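Local coordinates for protein 3-oxosteroid 1-dehydrogenase (Sterolibacterium denitrificans, PDB 7P18) that is a FAD-dependent flavoprotein that probably catalyses the 1,2-dehydrogenation of 3-oxosteroids, giving 3-oxo-Delta(1)-steroids while passing the electrons to an acceptor, at residues Gln108-His113 / Ser163-Glu168. Residues are numbered along the deposited sequence; the frame is centred on the assembly and turned at random.
Sequences QYFPCH and SMTATE
Cys112 and Thr167 have the nearest CA atoms across the contact, 6.5 Å apart, where 108-113 passes the first turn of helix 166-174. No direct hydrogen bond joins 108-113 to 163-168; a single water bridges them, donating to Pro111 O (2.7 Å) and to Thr167 OG1 (2.8 Å). Phe110 and Thr167 carry most of the contact. The CG of Phe110 sits between the backbone N and the carbonyl carbon (chi1 64°), which carries the ring across to the helix start. There Phe110 CE2 lies 3.7 Å from Thr167 OG1, the hydroxyl approaching the ring obliquely, while the methyl Thr165 CG2 stands 4.5 Å from Phe110 CZ, at the ring edge near its plane. Cys112 SG adds a looser contact, 4.2 Å from Thr167 OG1. Thr165 is the N-cap and forms a capping box with Glu168: Glu168 N donates to Thr165 OG1 (2.9 Å), and Thr165 N returns a bond to Glu168 OE1 (3.1 Å), reaching it from above the carboxylate plane. Thr165 OG1 is thus committed to the helix end, and its methyl is the branch that meets Phe110. Strand 109-111 pairs antiparallel with strand 131-138, whose Glu133 ties both sides together: its backbone bonds to Phe110, while its carboxylate accepts from Ala166 N through OE1 and bonds Thr167 OG1 through OE2. Ala166, in that same first turn, touches the bound androsta-1,4-diene-3,17-dione, so the contact joins strand 109-111 of the small antiparallel sheet to the start of helix 166-174 beside the steroid pocket.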
loop_
_atom_site.group_PDB
_atom_site.type_symbol
_atom_site.label_atom_id
_atom_site.label_comp_id
_atom_site.label_asym_id
_atom_site.label_seq_id
_atom_site.Cartn_x
_atom_site.Cartn_y
_atom_site.Cartn_z
ATOM N N GLN A 108 -1.073 14.592 11.934
ATOM C CA GLN A 108 -1.747 15.574 11.049
ATOM C C GLN A 108 -1.655 15.069 9.593
ATOM O O GLN A 108 -0.551 14.699 9.150
ATOM C CB GLN A 108 -1.145 16.977 11.230
ATOM C CG GLN A 108 -1.253 17.538 12.659
ATOM C CD GLN A 108 -2.674 17.874 13.042
ATOM O OE1 GLN A 108 -3.346 18.622 12.316
ATOM N NE2 GLN A 108 -3.169 17.257 14.107
ATOM N N TYR A 109 -2.789 15.079 8.871
ATOM C CA TYR A 109 -2.917 14.778 7.426
ATOM C C TYR A 109 -3.125 16.078 6.661
ATOM O O TYR A 109 -3.897 16.927 7.147
ATOM C CB TYR A 109 -4.052 13.789 7.137
ATOM C CG TYR A 109 -3.570 12.356 7.186
ATOM C CD1 TYR A 109 -3.484 11.662 8.383
ATOM C CD2 TYR A 109 -3.105 11.733 6.037
ATOM C CE1 TYR A 109 -2.956 10.384 8.456
ATOM C CE2 TYR A 109 -2.610 10.428 6.077
ATOM C CZ TYR A 109 -2.509 9.767 7.285
ATOM O OH TYR A 109 -2.002 8.493 7.343
ATOM N N PHE A 110 -2.525 16.174 5.486
ATOM C CA PHE A 110 -2.712 17.307 4.551
ATOM C C PHE A 110 -2.745 16.753 3.131
ATOM O O PHE A 110 -2.255 15.641 2.878
ATOM C CB PHE A 110 -1.597 18.350 4.738
ATOM C CG PHE A 110 -0.216 17.851 4.395
ATOM C CD1 PHE A 110 0.509 17.079 5.294
ATOM C CD2 PHE A 110 0.350 18.127 3.177
ATOM C CE1 PHE A 110 1.776 16.611 4.972
ATOM C CE2 PHE A 110 1.599 17.634 2.839
ATOM C CZ PHE A 110 2.325 16.903 3.743
ATOM N N PRO A 111 -3.295 17.490 2.149
ATOM C CA PRO A 111 -3.436 16.960 0.794
ATOM C C PRO A 111 -2.112 16.927 0.022
ATOM O O PRO A 111 -1.280 17.815 0.211
ATOM C CB PRO A 111 -4.398 17.931 0.071
ATOM C CG PRO A 111 -5.052 18.700 1.222
ATOM C CD PRO A 111 -3.951 18.809 2.281
ATOM N N CYS A 112 -1.952 15.906 -0.821
ATOM C CA CYS A 112 -0.974 15.890 -1.930
ATOM C C CYS A 112 -1.596 16.610 -3.134
ATOM O O CYS A 112 -2.282 15.973 -3.970
ATOM C CB CYS A 112 -0.549 14.468 -2.246
ATOM S SG CYS A 112 0.155 13.617 -0.812
ATOM N N HIS A 113 -1.395 17.929 -3.206
ATOM C CA HIS A 113 -2.163 18.850 -4.080
ATOM C C HIS A 113 -1.994 18.490 -5.555
ATOM O O HIS A 113 -2.938 18.751 -6.360
ATOM C CB HIS A 113 -1.764 20.321 -3.810
ATOM C CG HIS A 113 -2.025 20.732 -2.402
ATOM N ND1 HIS A 113 -3.311 20.904 -1.919
ATOM C CD2 HIS A 113 -1.190 21.033 -1.384
ATOM C CE1 HIS A 113 -3.272 21.249 -0.661
ATOM N NE2 HIS A 113 -1.971 21.327 -0.296
ATOM N N SER A 163 13.937 10.698 7.142
ATOM C CA SER A 163 12.486 10.571 6.816
ATOM C C SER A 163 12.092 11.755 5.924
ATOM O O SER A 163 12.553 12.890 6.223
ATOM C CB SER A 163 11.680 10.510 8.050
ATOM O OG SER A 163 11.940 9.293 8.745
ATOM N N MET A 164 11.292 11.506 4.875
ATOM C CA MET A 164 10.636 12.585 4.081
ATOM C C MET A 164 9.148 12.280 3.870
ATOM O O MET A 164 8.759 11.095 3.896
ATOM C CB MET A 164 11.292 12.710 2.711
ATOM C CG MET A 164 12.806 13.003 2.798
ATOM S SD MET A 164 13.571 12.984 1.168
ATOM C CE MET A 164 12.937 11.448 0.456
ATOM N N THR A 165 8.356 13.330 3.635
ATOM C CA THR A 165 6.967 13.236 3.133
ATOM C C THR A 165 7.059 12.929 1.654
ATOM O O THR A 165 8.122 13.200 1.053
ATOM C CB THR A 165 6.202 14.543 3.361
ATOM O OG1 THR A 165 6.847 15.574 2.602
ATOM C CG2 THR A 165 6.157 14.907 4.826
ATOM N N ALA A 166 6.005 12.376 1.077
ATOM C CA ALA A 166 5.887 12.153 -0.383
ATOM C C ALA A 166 5.981 13.505 -1.091
ATOM O O ALA A 166 6.607 13.577 -2.159
ATOM C CB ALA A 166 4.612 11.438 -0.735
ATOM N N THR A 167 5.398 14.545 -0.499
ATOM C CA THR A 167 5.460 15.917 -1.067
ATOM C C THR A 167 6.937 16.349 -1.169
ATOM O O THR A 167 7.365 16.669 -2.290
ATOM C CB THR A 167 4.644 16.898 -0.221
ATOM O OG1 THR A 167 3.307 16.374 -0.147
ATOM C CG2 THR A 167 4.661 18.295 -0.810
ATOM N N GLU A 168 7.657 16.335 -0.044
ATOM C CA GLU A 168 9.101 16.717 0.061
ATOM C C GLU A 168 9.891 15.864 -0.921
ATOM O O GLU A 168 10.709 16.420 -1.658
ATOM C CB GLU A 168 9.682 16.474 1.452
ATOM C CG GLU A 168 9.417 17.556 2.467
ATOM C CD GLU A 168 9.767 17.074 3.846
ATOM O OE1 GLU A 168 10.081 15.875 3.954
ATOM O OE2 GLU A 168 9.686 17.878 4.816
HETATM O O HOH W 1 1.302 18.342 -0.487
#